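Local atomic coordinates of uncharacterized protein (Aeropyrum pernix, PDB entry 3P1Z), a protein that is of unknown function but belongs to the tRNA-intron endonuclease family and so probably binds nucleic acid, perhaps acting as or with a tRNA-splicing endonuclease. Residues 12-17 with 26-31; 39-44 with 96-101; 115-120 with 144-149; 122-127 with 152-157. One frame throughout, in Å; residues are numbered along the deposited sequence.

Contact 1: residues 12-17 with 26-31; sequences KAAARL and ECFDGS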
loop_
_atom_site.group_PDB
_atom_site.type_symbol
_atom_site.label_atom_id
_atom_site.label_comp_id
_atom_site.label_asym_id
_atom_site.label_seq_id
_atom_site.Cartn_x
_atom_site.Cartn_y
_atom_site.Cartn_z
ATOM N N LYS A 12 -15.477 33.242 -28.364
ATOM C CA LYS A 12 -16.910 33.246 -28.651
ATOM C C LYS A 12 -17.645 34.095 -27.615
ATOM O O LYS A 12 -18.866 33.989 -27.480
ATOM C CB LYS A 12 -17.495 31.828 -28.686
ATOM C CG LYS A 12 -17.222 31.046 -29.956
ATOM C CD LYS A 12 -17.668 29.611 -29.770
ATOM C CE LYS A 12 -17.044 28.661 -30.781
ATOM N NZ LYS A 12 -17.050 27.244 -30.289
ATOM N N ALA A 13 -16.889 34.932 -26.900
ATOM C CA ALA A 13 -17.419 35.831 -25.864
ATOM C C ALA A 13 -16.309 36.386 -24.962
ATOM O O ALA A 13 -15.252 35.778 -24.812
ATOM C CB ALA A 13 -18.479 35.135 -25.027
ATOM N N ALA A 14 -16.560 37.538 -24.348
ATOM C CA ALA A 14 -15.535 38.230 -23.556
ATOM C C ALA A 14 -16.063 38.702 -22.202
ATOM O O ALA A 14 -17.160 39.256 -22.113
ATOM C CB ALA A 14 -14.953 39.398 -24.341
ATOM N N ALA A 15 -15.269 38.485 -21.153
ATOM C CA ALA A 15 -15.751 38.632 -19.776
ATOM C C ALA A 15 -14.752 39.304 -18.838
ATOM O O ALA A 15 -13.545 39.153 -18.981
ATOM C CB ALA A 15 -16.165 37.269 -19.216
ATOM N N ARG A 16 -15.276 40.039 -17.865
ATOM C CA ARG A 16 -14.442 40.736 -16.896
ATOM C C ARG A 16 -14.543 40.055 -15.549
ATOM O O ARG A 16 -15.545 39.419 -15.234
ATOM C CB ARG A 16 -14.906 42.172 -16.725
ATOM C CG ARG A 16 -16.099 42.286 -15.815
ATOM C CD ARG A 16 -16.254 43.684 -15.263
ATOM N NE ARG A 16 -17.556 43.841 -14.626
ATOM C CZ ARG A 16 -18.653 44.250 -15.260
ATOM N NH1 ARG A 16 -18.596 44.554 -16.553
ATOM N NH2 ARG A 16 -19.805 44.358 -14.601
ATOM N N LEU A 17 -13.510 40.204 -14.737
ATOM C CA LEU A 17 -13.512 39.574 -13.434
ATOM C C LEU A 17 -13.871 40.590 -12.368
ATOM O O LEU A 17 -13.095 41.501 -12.091
ATOM C CB LEU A 17 -12.144 38.976 -13.128
ATOM C CG LEU A 17 -12.127 38.216 -11.807
ATOM C CD1 LEU A 17 -13.138 37.079 -11.866
ATOM C CD2 LEU A 17 -10.731 37.697 -11.521
ATOM N N GLU A 26 -19.509 40.621 -23.753
ATOM C CA GLU A 26 -19.716 40.533 -25.204
ATOM C C GLU A 26 -19.953 39.100 -25.692
ATOM O O GLU A 26 -19.176 38.199 -25.374
ATOM C CB GLU A 26 -18.495 41.100 -25.939
ATOM C CG GLU A 26 -18.368 42.619 -25.943
ATOM C CD GLU A 26 -19.362 43.290 -26.883
ATOM O OE1 GLU A 26 -19.806 42.630 -27.856
ATOM O OE2 GLU A 26 -19.693 44.478 -26.646
ATOM N N CYS A 27 -21.014 38.885 -26.470
ATOM C CA CYS A 27 -21.242 37.574 -27.089
ATOM C C CYS A 27 -21.004 37.629 -28.599
ATOM O O CYS A 27 -21.709 38.330 -29.322
ATOM C CB CYS A 27 -22.647 37.029 -26.773
ATOM S SG CYS A 27 -22.902 36.471 -25.051
ATOM N N PHE A 28 -20.010 36.888 -29.075
ATOM C CA PHE A 28 -19.625 36.974 -30.478
ATOM C C PHE A 28 -20.208 35.813 -31.263
ATOM O O PHE A 28 -20.464 35.924 -32.469
ATOM C CB PHE A 28 -18.108 37.032 -30.601
ATOM C CG PHE A 28 -17.486 38.047 -29.698
ATOM C CD1 PHE A 28 -18.085 39.272 -29.528
ATOM C CD2 PHE A 28 -16.319 37.777 -29.008
ATOM C CE1 PHE A 28 -17.529 40.210 -28.699
ATOM C CE2 PHE A 28 -15.757 38.723 -28.168
ATOM C CZ PHE A 28 -16.365 39.937 -28.017
ATOM N N ASP A 29 -20.414 34.703 -30.564
ATOM C CA ASP A 29 -21.168 33.584 -31.103
ATOM C C ASP A 29 -22.426 33.460 -30.259
ATOM O O ASP A 29 -22.354 33.153 -29.069
ATOM C CB ASP A 29 -20.340 32.299 -31.053
ATOM C CG ASP A 29 -20.976 31.155 -31.838
ATOM O OD1 ASP A 29 -22.174 30.871 -31.605
ATOM O OD2 ASP A 29 -20.277 30.538 -32.680
ATOM N N GLY A 30 -23.575 33.731 -30.865
ATOM C CA GLY A 30 -24.826 33.709 -30.139
ATOM C C GLY A 30 -25.138 32.326 -29.611
ATOM O O GLY A 30 -25.489 32.173 -28.443
ATOM N N SER A 31 -25.008 31.314 -30.467
ATOM C CA SER A 31 -25.388 29.955 -30.088
ATOM C C SER A 31 -24.632 29.522 -28.842
ATOM O O SER A 31 -25.153 28.793 -27.995
ATOM C CB SER A 31 -25.123 28.971 -31.231
ATOM O OG SER A 31 -23.780 29.058 -31.685
#
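Lys12 runs alongside Asp29, the two side chains pointing the same way where segments 12-14 and 26-29 pass with opposed directions, 174° apart. Its CB lies 3.7 Å from Asp29 CB. Lys12 CG, placed anti to its own carbonyl carbon (chi1 -78°), comes nearer, 3.5 Å from that same Asp29 CB. Beyond it the extended chain slides past the carboxylate, with Lys12 CD 4.0 Å and Lys12 CE 4.2 Å from Asp29 OD2. The ammonium ends 5.2 Å away, measured Lys12 NZ to Asp29 OD2, so the opposite charges are neighbours without forming a salt bridge. Cut back to an alanine, this position would probably lose the packing of CG and CD along Asp29 and leave its carboxylate without this nearby positive charge. Further along, a hydrogen-bonded antiparallel pair is defined by two backbone bonds, Ala14 N to Glu26 O at 2.9 Å and Glu26 N to Ala14 O at 3.2 Å. The Phe28 ring turns back so that Glu26 O stands over one face, while its CE2 touches Ala14 CB at 4.0 Å. The contact thus joins strands 14-18 and 21-26 at the entry to helix 30-38, where Asp29 is the N-cap, its OD1 accepting from Tyr32 N, and Cys27 is disulfide-bonded to Cys33.

Contact 2: residues 39-44 with 96-101; sequences IGYLRK and GRKPLV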
loop_
_atom_site.group_PDB
_atom_site.type_symbol
_atom_site.label_atom_id
_atom_site.label_comp_id
_atom_site.label_asym_id
_atom_site.label_seq_id
_atom_site.Cartn_x
_atom_site.Cartn_y
_atom_site.Cartn_z
ATOM N N ILE A 39 -28.150 25.336 -20.327
ATOM C CA ILE A 39 -27.621 24.437 -19.296
ATOM C C ILE A 39 -27.377 25.172 -17.982
ATOM O O ILE A 39 -26.880 24.583 -17.024
ATOM C CB ILE A 39 -26.301 23.735 -19.716
ATOM C CG1 ILE A 39 -25.185 24.751 -19.964
ATOM C CG2 ILE A 39 -26.505 22.865 -20.944
ATOM C CD1 ILE A 39 -23.949 24.142 -20.618
ATOM N N GLY A 40 -27.695 26.464 -17.950
ATOM C CA GLY A 40 -27.747 27.205 -16.700
ATOM C C GLY A 40 -26.469 27.800 -16.118
ATOM O O GLY A 40 -26.507 28.412 -15.045
ATOM N N TYR A 41 -25.339 27.639 -16.795
ATOM C CA TYR A 41 -24.091 28.185 -16.263
ATOM C C TYR A 41 -24.076 29.719 -16.306
ATOM O O TYR A 41 -23.669 30.379 -15.339
ATOM C CB TYR A 41 -22.878 27.607 -16.996
ATOM C CG TYR A 41 -22.616 26.160 -16.655
ATOM C CD1 TYR A 41 -22.550 25.751 -15.335
ATOM C CD2 TYR A 41 -22.437 25.209 -17.647
ATOM C CE1 TYR A 41 -22.323 24.441 -15.008
ATOM C CE2 TYR A 41 -22.202 23.888 -17.330
ATOM C CZ TYR A 41 -22.145 23.513 -16.008
ATOM O OH TYR A 41 -21.906 22.213 -15.671
ATOM N N LEU A 42 -24.524 30.276 -17.430
ATOM C CA LEU A 42 -24.584 31.720 -17.625
ATOM C C LEU A 42 -26.018 32.225 -17.551
ATOM O O LEU A 42 -26.851 31.909 -18.405
ATOM C CB LEU A 42 -23.964 32.094 -18.973
ATOM C CG LEU A 42 -24.250 33.506 -19.499
ATOM C CD1 LEU A 42 -23.449 34.520 -18.721
ATOM C CD2 LEU A 42 -23.922 33.595 -20.975
ATOM N N ARG A 43 -26.310 33.003 -16.522
ATOM C CA ARG A 43 -27.647 33.548 -16.372
ATOM C C ARG A 43 -27.549 35.061 -16.243
ATOM O O ARG A 43 -27.095 35.594 -15.221
ATOM C CB ARG A 43 -28.362 32.912 -15.172
ATOM C CG ARG A 43 -29.747 33.477 -14.871
ATOM C CD ARG A 43 -30.705 33.352 -16.066
ATOM N NE ARG A 43 -31.934 34.123 -15.854
ATOM C CZ ARG A 43 -33.069 33.951 -16.527
ATOM N NH1 ARG A 43 -33.156 33.019 -17.473
ATOM N NH2 ARG A 43 -34.122 34.713 -16.240
ATOM N N LYS A 44 -27.951 35.745 -17.309
ATOM C CA LYS A 44 -27.852 37.196 -17.377
ATOM C C LYS A 44 -26.436 37.662 -17.185
ATOM O O LYS A 44 -26.126 38.399 -16.244
ATOM C CB LYS A 44 -28.729 37.810 -16.319
ATOM C CG LYS A 44 -29.924 36.929 -16.110
ATOM C CD LYS A 44 -31.183 37.718 -16.274
ATOM C CE LYS A 44 -30.997 39.106 -15.670
ATOM N NZ LYS A 44 -32.182 40.000 -15.926
ATOM N N GLY A 96 -18.642 15.440 -21.176
ATOM C CA GLY A 96 -20.024 15.650 -21.572
ATOM C C GLY A 96 -20.961 15.818 -20.393
ATOM O O GLY A 96 -22.178 15.665 -20.505
ATOM N N ARG A 97 -20.389 16.137 -19.245
ATOM C CA ARG A 97 -21.204 16.357 -18.072
ATOM C C ARG A 97 -21.280 17.845 -17.764
ATOM O O ARG A 97 -20.425 18.632 -18.171
ATOM C CB ARG A 97 -20.657 15.553 -16.893
ATOM C CG ARG A 97 -20.399 14.098 -17.269
ATOM C CD ARG A 97 -21.676 13.450 -17.809
ATOM N NE ARG A 97 -21.483 12.074 -18.256
ATOM C CZ ARG A 97 -21.329 11.708 -19.526
ATOM N NH1 ARG A 97 -21.339 12.622 -20.490
ATOM N NH2 ARG A 97 -21.170 10.427 -19.836
ATOM N N LYS A 98 -22.328 18.230 -17.060
ATOM C CA LYS A 98 -22.501 19.611 -16.670
ATOM C C LYS A 98 -22.649 19.654 -15.149
ATOM O O LYS A 98 -23.765 19.616 -14.631
ATOM C CB LYS A 98 -23.710 20.194 -17.388
ATOM C CG LYS A 98 -23.690 19.874 -18.878
ATOM C CD LYS A 98 -25.075 19.572 -19.411
ATOM C CE LYS A 98 -25.480 18.135 -19.099
ATOM N NZ LYS A 98 -26.585 17.665 -19.989
ATOM N N PRO A 99 -21.509 19.723 -14.431
ATOM C CA PRO A 99 -21.454 19.728 -12.966
ATOM C C PRO A 99 -21.782 21.082 -12.327
ATOM O O PRO A 99 -21.610 22.144 -12.930
ATOM C CB PRO A 99 -19.987 19.385 -12.663
ATOM C CG PRO A 99 -19.314 19.184 -13.988
ATOM C CD PRO A 99 -20.166 19.821 -15.021
ATOM N N LEU A 100 -22.257 21.019 -11.089
ATOM C CA LEU A 100 -22.407 22.194 -10.251
ATOM C C LEU A 100 -21.703 21.936 -8.921
ATOM O O LEU A 100 -21.269 20.814 -8.630
ATOM C CB LEU A 100 -23.887 22.497 -10.027
ATOM C CG LEU A 100 -24.702 22.618 -11.323
ATOM C CD1 LEU A 100 -26.199 22.640 -11.048
ATOM C CD2 LEU A 100 -24.291 23.836 -12.154
ATOM N N VAL A 101 -21.568 22.985 -8.124
ATOM C CA VAL A 101 -21.003 22.847 -6.792
ATOM C C VAL A 101 -22.007 22.187 -5.843
ATOM O O VAL A 101 -23.081 22.733 -5.571
ATOM C CB VAL A 101 -20.555 24.207 -6.229
ATOM C CG1 VAL A 101 -19.840 24.022 -4.908
ATOM C CG2 VAL A 101 -19.666 24.925 -7.238
#
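The backbones stay well apart, with Ile39 and Lys98 CA atoms 7.5 Å from each other, so segments 39-44 and 96-101 meet through side chains reaching across, one of them to a backbone carbonyl. Tyr41 does most of this, burying more surface than any other residue of the pair. Its CG is anti to its carbonyl carbon (chi1 -72°), and the ring reaches out to Pro99. Pro99 O sits at the ring edge, in its plane, and accepts from the hydroxyl, Tyr41 OH to Pro99 O being 2.8 Å; the hydroxyl is crowded in the model, so its exact place is doubtful. The carbon contacts of the ring are clearer. Leu100 approaches CE1 with one methyl, Leu100 CD2 to Tyr41 CE1 being 3.5 Å, while on another part of the ring Tyr41 CE2 lies 4.0 Å from Lys98 CB. A phenylalanine in place of Tyr41 would probably keep the Leu100 packing but leave the Pro99 carbonyl without its hydroxyl mate. Ile39 adds a smaller touch: its CG2 meets Lys98 CD at 3.9 Å, the two side chains crossing at about a right angle, with Lys98 bent at chi2 and chi3. Tyr41 also rests on Tyr89 and Arg93 of helix 83-95, which ends at Gly96 in a Schellman motif, and on Glu51 of helix 49-57. The contact therefore ties the residues between helix 30-38 and strand 42-43 to the link between helix 83-95 and strand 100-101.

Contact 3: residues 115-120 with 144-149; sequences RVYEVL and NHSPIV
Val116 O is held by two groups of the facing segment: Ser146 N donates to it at 3.0 Å, in the carbonyl plane, and the CA-H of His145 adds a weaker contact. The pattern continues as in regular parallel strands. Glu118 bonds on both its backbone sides, its N to Ser146 O and its O from Ile148 N, the latter N-to-O distance being 2.7 Å. Leu120 N then reaches Ile148 O, although that oxygen is less surely placed. The axes of strands 115-120 and 146-149 cross at -29°, an ordinary strand twist. At the start of the pair a water joins the two segments, accepting from Val116 N and donating to Asn144 O at 3.1 Å from the water.

On the face carrying Tyr117 and Val119, Ser146 OG stands over one face of the Tyr117 ring, offset toward its rim, whereas Ile148 CG1 comes to the ring edge, 3.7 Å from Tyr117 CD1. Ile148 CB also packs on Val119 CG2 at 3.7 Å. Elsewhere, His145 CB lies 3.5 Å from Glu118 CB, and the imidazole runs side by side with Val116, pointing the same way, next to its CG1. The extended Glu118 chain carries its carboxylate on to a salt bridge with Arg104.

Helix 130-142 lies in the connection between the parallel strands 115-123 and 146-152, a beta-alpha-beta crossover; Trp136 of this helix touches Leu120, while strands 107-112 and 158-166 flank the pair.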
loop_
_atom_site.group_PDB
_atom_site.type_symbol
_atom_site.label_atom_id
_atom_site.label_comp_id
_atom_site.label_asym_id
_atom_site.label_seq_id
_atom_site.Cartn_x
_atom_site.Cartn_y
_atom_site.Cartn_z
ATOM N N ARG A 115 -29.382 9.500 -13.120
ATOM C CA ARG A 115 -28.742 9.404 -11.819
ATOM C C ARG A 115 -27.947 10.656 -11.538
ATOM O O ARG A 115 -27.334 11.227 -12.434
ATOM C CB ARG A 115 -27.834 8.175 -11.723
ATOM C CG ARG A 115 -28.579 6.852 -11.726
ATOM C CD ARG A 115 -27.686 5.703 -11.287
ATOM N NE ARG A 115 -28.471 4.561 -10.815
ATOM C CZ ARG A 115 -28.959 4.438 -9.580
ATOM N NH1 ARG A 115 -28.752 5.391 -8.678
ATOM N NH2 ARG A 115 -29.661 3.360 -9.248
ATOM N N VAL A 116 -27.977 11.071 -10.278
ATOM C CA VAL A 116 -27.214 12.205 -9.789
ATOM C C VAL A 116 -25.964 11.670 -9.115
ATOM O O VAL A 116 -26.033 10.753 -8.303
ATOM C CB VAL A 116 -28.013 13.022 -8.754
ATOM C CG1 VAL A 116 -27.217 14.244 -8.318
ATOM C CG2 VAL A 116 -29.374 13.427 -9.311
ATOM N N TYR A 117 -24.828 12.271 -9.449
ATOM C CA TYR A 117 -23.529 11.786 -9.028
ATOM C C TYR A 117 -22.804 12.827 -8.191
ATOM O O TYR A 117 -22.623 13.958 -8.605
ATOM C CB TYR A 117 -22.703 11.446 -10.261
ATOM C CG TYR A 117 -23.054 10.124 -10.911
ATOM C CD1 TYR A 117 -22.415 8.958 -10.524
ATOM C CD2 TYR A 117 -24.007 10.043 -11.918
ATOM C CE1 TYR A 117 -22.716 7.744 -11.108
ATOM C CE2 TYR A 117 -24.313 8.835 -12.515
ATOM C CZ TYR A 117 -23.666 7.683 -12.105
ATOM O OH TYR A 117 -23.967 6.470 -12.690
ATOM N N GLU A 118 -22.375 12.448 -7.003
ATOM C CA GLU A 118 -21.721 13.400 -6.125
ATOM C C GLU A 118 -20.244 13.067 -6.042
ATOM O O GLU A 118 -19.873 12.001 -5.556
ATOM C CB GLU A 118 -22.353 13.361 -4.733
ATOM C CG GLU A 118 -21.619 14.162 -3.683
ATOM C CD GLU A 118 -22.363 14.192 -2.361
ATOM O OE1 GLU A 118 -21.717 14.000 -1.306
ATOM O OE2 GLU A 118 -23.601 14.391 -2.376
ATOM N N VAL A 119 -19.396 13.972 -6.516
ATOM C CA VAL A 119 -17.968 13.687 -6.572
ATOM C C VAL A 119 -17.200 14.464 -5.525
ATOM O O VAL A 119 -17.283 15.684 -5.461
ATOM C CB VAL A 119 -17.346 13.950 -7.965
ATOM C CG1 VAL A 119 -15.892 13.455 -8.009
ATOM C CG2 VAL A 119 -18.169 13.299 -9.074
ATOM N N LEU A 120 -16.436 13.745 -4.712
ATOM C CA LEU A 120 -15.581 14.384 -3.737
ATOM C C LEU A 120 -14.201 14.445 -4.337
ATOM O O LEU A 120 -13.708 13.435 -4.836
ATOM C CB LEU A 120 -15.568 13.583 -2.445
ATOM C CG LEU A 120 -14.683 14.096 -1.314
ATOM C CD1 LEU A 120 -15.229 15.385 -0.742
ATOM C CD2 LEU A 120 -14.593 13.050 -0.226
ATOM N N ASN A 144 -29.725 10.469 -2.238
ATOM C CA ASN A 144 -29.776 9.881 -3.553
ATOM C C ASN A 144 -28.759 10.494 -4.500
ATOM O O ASN A 144 -29.129 10.979 -5.560
ATOM C CB ASN A 144 -31.172 10.000 -4.162
ATOM C CG ASN A 144 -31.500 8.830 -5.044
ATOM O OD1 ASN A 144 -32.110 8.985 -6.101
ATOM N ND2 ASN A 144 -31.061 7.639 -4.628
ATOM N N HIS A 145 -27.490 10.505 -4.105
ATOM C CA HIS A 145 -26.401 10.617 -5.071
ATOM C C HIS A 145 -25.557 9.348 -4.980
ATOM O O HIS A 145 -25.460 8.727 -3.916
ATOM C CB HIS A 145 -25.501 11.833 -4.816
ATOM C CG HIS A 145 -26.237 13.118 -4.605
ATOM N ND1 HIS A 145 -27.466 13.375 -5.169
ATOM C CD2 HIS A 145 -25.903 14.232 -3.907
ATOM C CE1 HIS A 145 -27.865 14.584 -4.818
ATOM N NE2 HIS A 145 -26.934 15.125 -4.053
ATOM N N SER A 146 -24.962 8.955 -6.100
ATOM C CA SER A 146 -23.997 7.870 -6.105
ATOM C C SER A 146 -22.658 8.431 -5.686
ATOM O O SER A 146 -22.148 9.348 -6.321
ATOM C CB SER A 146 -23.880 7.267 -7.497
ATOM O OG SER A 146 -25.162 7.096 -8.066
ATOM N N PRO A 147 -22.061 7.859 -4.632
ATOM C CA PRO A 147 -20.855 8.440 -4.039
ATOM C C PRO A 147 -19.619 8.294 -4.938
ATOM O O PRO A 147 -19.097 7.196 -5.108
ATOM C CB PRO A 147 -20.667 7.617 -2.750
ATOM C CG PRO A 147 -21.808 6.619 -2.714
ATOM C CD PRO A 147 -22.319 6.514 -4.102
ATOM N N ILE A 148 -19.141 9.390 -5.509
ATOM C CA ILE A 148 -17.946 9.293 -6.337
ATOM C C ILE A 148 -16.755 9.947 -5.659
ATOM O O ILE A 148 -16.903 10.921 -4.924
ATOM C CB ILE A 148 -18.182 9.832 -7.763
ATOM C CG1 ILE A 148 -19.318 9.045 -8.430
ATOM C CG2 ILE A 148 -16.910 9.758 -8.603
ATOM C CD1 ILE A 148 -19.003 7.583 -8.658
ATOM N N VAL A 149 -15.577 9.373 -5.878
ATOM C CA VAL A 149 -14.340 9.939 -5.355
ATOM C C VAL A 149 -13.359 10.175 -6.510
ATOM O O VAL A 149 -13.075 9.285 -7.317
ATOM C CB VAL A 149 -13.735 9.058 -4.231
ATOM C CG1 VAL A 149 -12.584 8.211 -4.751
ATOM C CG2 VAL A 149 -13.279 9.901 -3.078
HETATM O O HOH W 1 -29.041 9.374 -8.193
#

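Contact 4: residues 122-127 with 152-157; sequences LSEGYP and VDRTGL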
loop_
_atom_site.group_PDB
_atom_site.type_symbol
_atom_site.label_atom_id
_atom_site.label_comp_id
_atom_site.label_asym_id
_atom_site.label_seq_id
_atom_site.Cartn_x
_atom_site.Cartn_y
_atom_site.Cartn_z
ATOM N N LEU A 122 -10.250 14.916 -3.896
ATOM C CA LEU A 122 -9.180 14.777 -2.915
ATOM C C LEU A 122 -7.835 14.905 -3.603
ATOM O O LEU A 122 -7.705 14.548 -4.765
ATOM C CB LEU A 122 -9.269 13.415 -2.222
ATOM C CG LEU A 122 -10.628 13.052 -1.623
ATOM C CD1 LEU A 122 -10.698 11.554 -1.349
ATOM C CD2 LEU A 122 -10.867 13.847 -0.370
ATOM N N SER A 123 -6.839 15.395 -2.871
ATOM C CA SER A 123 -5.531 15.730 -3.431
ATOM C C SER A 123 -4.348 15.116 -2.664
ATOM O O SER A 123 -4.097 15.460 -1.510
ATOM C CB SER A 123 -5.353 17.256 -3.450
ATOM O OG SER A 123 -6.590 17.924 -3.670
ATOM N N GLU A 124 -3.601 14.233 -3.311
ATOM C CA GLU A 124 -2.387 13.697 -2.715
ATOM C C GLU A 124 -1.727 14.762 -1.856
ATOM O O GLU A 124 -1.585 15.893 -2.294
ATOM C CB GLU A 124 -1.423 13.254 -3.809
ATOM C CG GLU A 124 -0.063 12.827 -3.312
ATOM C CD GLU A 124 0.763 12.181 -4.407
ATOM O OE1 GLU A 124 1.976 12.014 -4.213
ATOM O OE2 GLU A 124 0.214 11.834 -5.466
ATOM N N GLY A 125 -1.349 14.410 -0.631
ATOM C CA GLY A 125 -0.712 15.346 0.280
ATOM C C GLY A 125 -1.669 15.916 1.312
ATOM O O GLY A 125 -1.269 16.516 2.317
ATOM N N TYR A 126 -2.953 15.726 1.059
ATOM C CA TYR A 126 -3.972 16.199 1.982
ATOM C C TYR A 126 -4.774 15.031 2.574
ATOM O O TYR A 126 -5.900 14.738 2.141
ATOM C CB TYR A 126 -4.858 17.250 1.303
ATOM C CG TYR A 126 -4.078 18.471 0.861
ATOM C CD1 TYR A 126 -4.217 19.688 1.524
ATOM C CD2 TYR A 126 -3.185 18.406 -0.201
ATOM C CE1 TYR A 126 -3.504 20.816 1.128
ATOM C CE2 TYR A 126 -2.461 19.528 -0.600
ATOM C CZ TYR A 126 -2.628 20.729 0.070
ATOM O OH TYR A 126 -1.924 21.847 -0.319
ATOM N N PRO A 127 -4.175 14.372 3.579
ATOM C CA PRO A 127 -4.737 13.263 4.353
ATOM C C PRO A 127 -6.172 13.545 4.770
ATOM O O PRO A 127 -6.531 14.702 4.976
ATOM C CB PRO A 127 -3.863 13.239 5.609
ATOM C CG PRO A 127 -2.609 13.917 5.241
ATOM C CD PRO A 127 -2.932 14.896 4.177
ATOM N N VAL A 152 -6.771 13.320 -7.392
ATOM C CA VAL A 152 -5.839 13.962 -8.272
ATOM C C VAL A 152 -4.495 13.798 -7.624
ATOM O O VAL A 152 -4.262 14.332 -6.555
ATOM C CB VAL A 152 -6.183 15.461 -8.418
ATOM C CG1 VAL A 152 -5.280 16.127 -9.462
ATOM C CG2 VAL A 152 -7.652 15.621 -8.777
ATOM N N ASP A 153 -3.600 13.059 -8.252
ATOM C CA ASP A 153 -2.282 12.904 -7.660
ATOM C C ASP A 153 -1.418 14.167 -7.788
ATOM O O ASP A 153 -1.779 15.153 -8.448
ATOM C CB ASP A 153 -1.538 11.679 -8.218
ATOM C CG ASP A 153 -0.764 11.984 -9.506
ATOM O OD1 ASP A 153 0.266 11.334 -9.778
ATOM O OD2 ASP A 153 -1.185 12.870 -10.255
ATOM N N ARG A 154 -0.260 14.105 -7.146
ATOM C CA ARG A 154 0.610 15.250 -7.002
ATOM C C ARG A 154 1.001 15.851 -8.339
ATOM O O ARG A 154 1.490 16.978 -8.376
ATOM C CB ARG A 154 1.857 14.866 -6.209
ATOM C CG ARG A 154 2.941 14.158 -6.988
ATOM C CD ARG A 154 4.092 13.832 -6.047
ATOM N NE ARG A 154 5.090 12.905 -6.579
ATOM C CZ ARG A 154 4.935 11.586 -6.636
ATOM N NH1 ARG A 154 3.814 11.027 -6.212
ATOM N NH2 ARG A 154 5.894 10.819 -7.122
ATOM N N THR A 155 0.766 15.127 -9.430
ATOM C CA THR A 155 1.222 15.593 -10.725
ATOM C C THR A 155 0.083 16.148 -11.560
ATOM O O THR A 155 0.304 16.899 -12.500
ATOM C CB THR A 155 1.981 14.499 -11.498
ATOM O OG1 THR A 155 1.065 13.669 -12.211
ATOM C CG2 THR A 155 2.825 13.655 -10.560
ATOM N N GLY A 156 -1.137 15.783 -11.203
ATOM C CA GLY A 156 -2.299 16.279 -11.907
ATOM C C GLY A 156 -3.190 15.186 -12.463
ATOM O O GLY A 156 -4.269 15.463 -12.977
ATOM N N LEU A 157 -2.737 13.944 -12.364
ATOM C CA LEU A 157 -3.503 12.804 -12.842
ATOM C C LEU A 157 -4.770 12.574 -12.014
ATOM O O LEU A 157 -4.768 12.702 -10.789
ATOM C CB LEU A 157 -2.637 11.548 -12.837
ATOM C CG LEU A 157 -1.424 11.634 -13.761
ATOM C CD1 LEU A 157 -0.428 10.490 -13.534
ATOM C CD2 LEU A 157 -1.888 11.676 -15.195
#
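Two turns meet where the parallel strands 115-123 and 146-152 end: a type II turn from Ser123 to Tyr126 and a type I turn from Asp153 to Gly156, joined chiefly by Glu124 and Arg154. The last strand bond is nearly straight, Val152 N to Leu122 O at 3.0 Å with 173° at the hydrogen, and is followed by a weak one from Glu124 N to Val152 O. Glu124 then takes over with its side chain. With CG anti to the backbone N (chi1 173°) and the rest extended, its carboxylate meets Arg154 with both oxygens. OE1 uses its syn lone pair for a salt bridge, Arg154 NH1 to Glu124 OE1 being 2.9 Å. OE2 instead receives a backbone amide from above the carboxylate plane, Arg154 N to Glu124 OE2 also being 2.9 Å. Together these two bonds probably hold the carboxylate's rotation. Asp153 OD2 reaches across the second turn and accepts from Leu157 N, just beyond it, at 2.8 Å. A neighbouring subunit adds to these bonds: one of its basic side chains pairs with Glu124 OE1, and its backbone accepts from Arg154 NH2. The turns thus cap the C-terminal ends of the parallel pair of a beta-alpha-beta unit, in the mixed sheet of the tRNA-endonuclease-like catalytic domain, at a subunit interface.

How the contacts relate
Contact 1 and contact 2 come first along the chain and in series, their centres about 16 Å apart; helix 30-38 leads from one to strand 42-43 of the other, and both reach the antiparallel sheet of the SEN2-like N-terminal part. Contact 2 also reaches the five-strand mixed sheet, so it joins the two parts of the protein. Contacts 3 and 4 lie in the part resembling the catalytic C-terminal domain, share strand 115-123, and alternate along the chain; their centres are about 20 Å apart, and Val149 CG2 packs on Leu122 CD1 at 3.5 Å. Contacts 1 and 4, about 34 Å apart between centres, lie on opposite sides of the chain's centre.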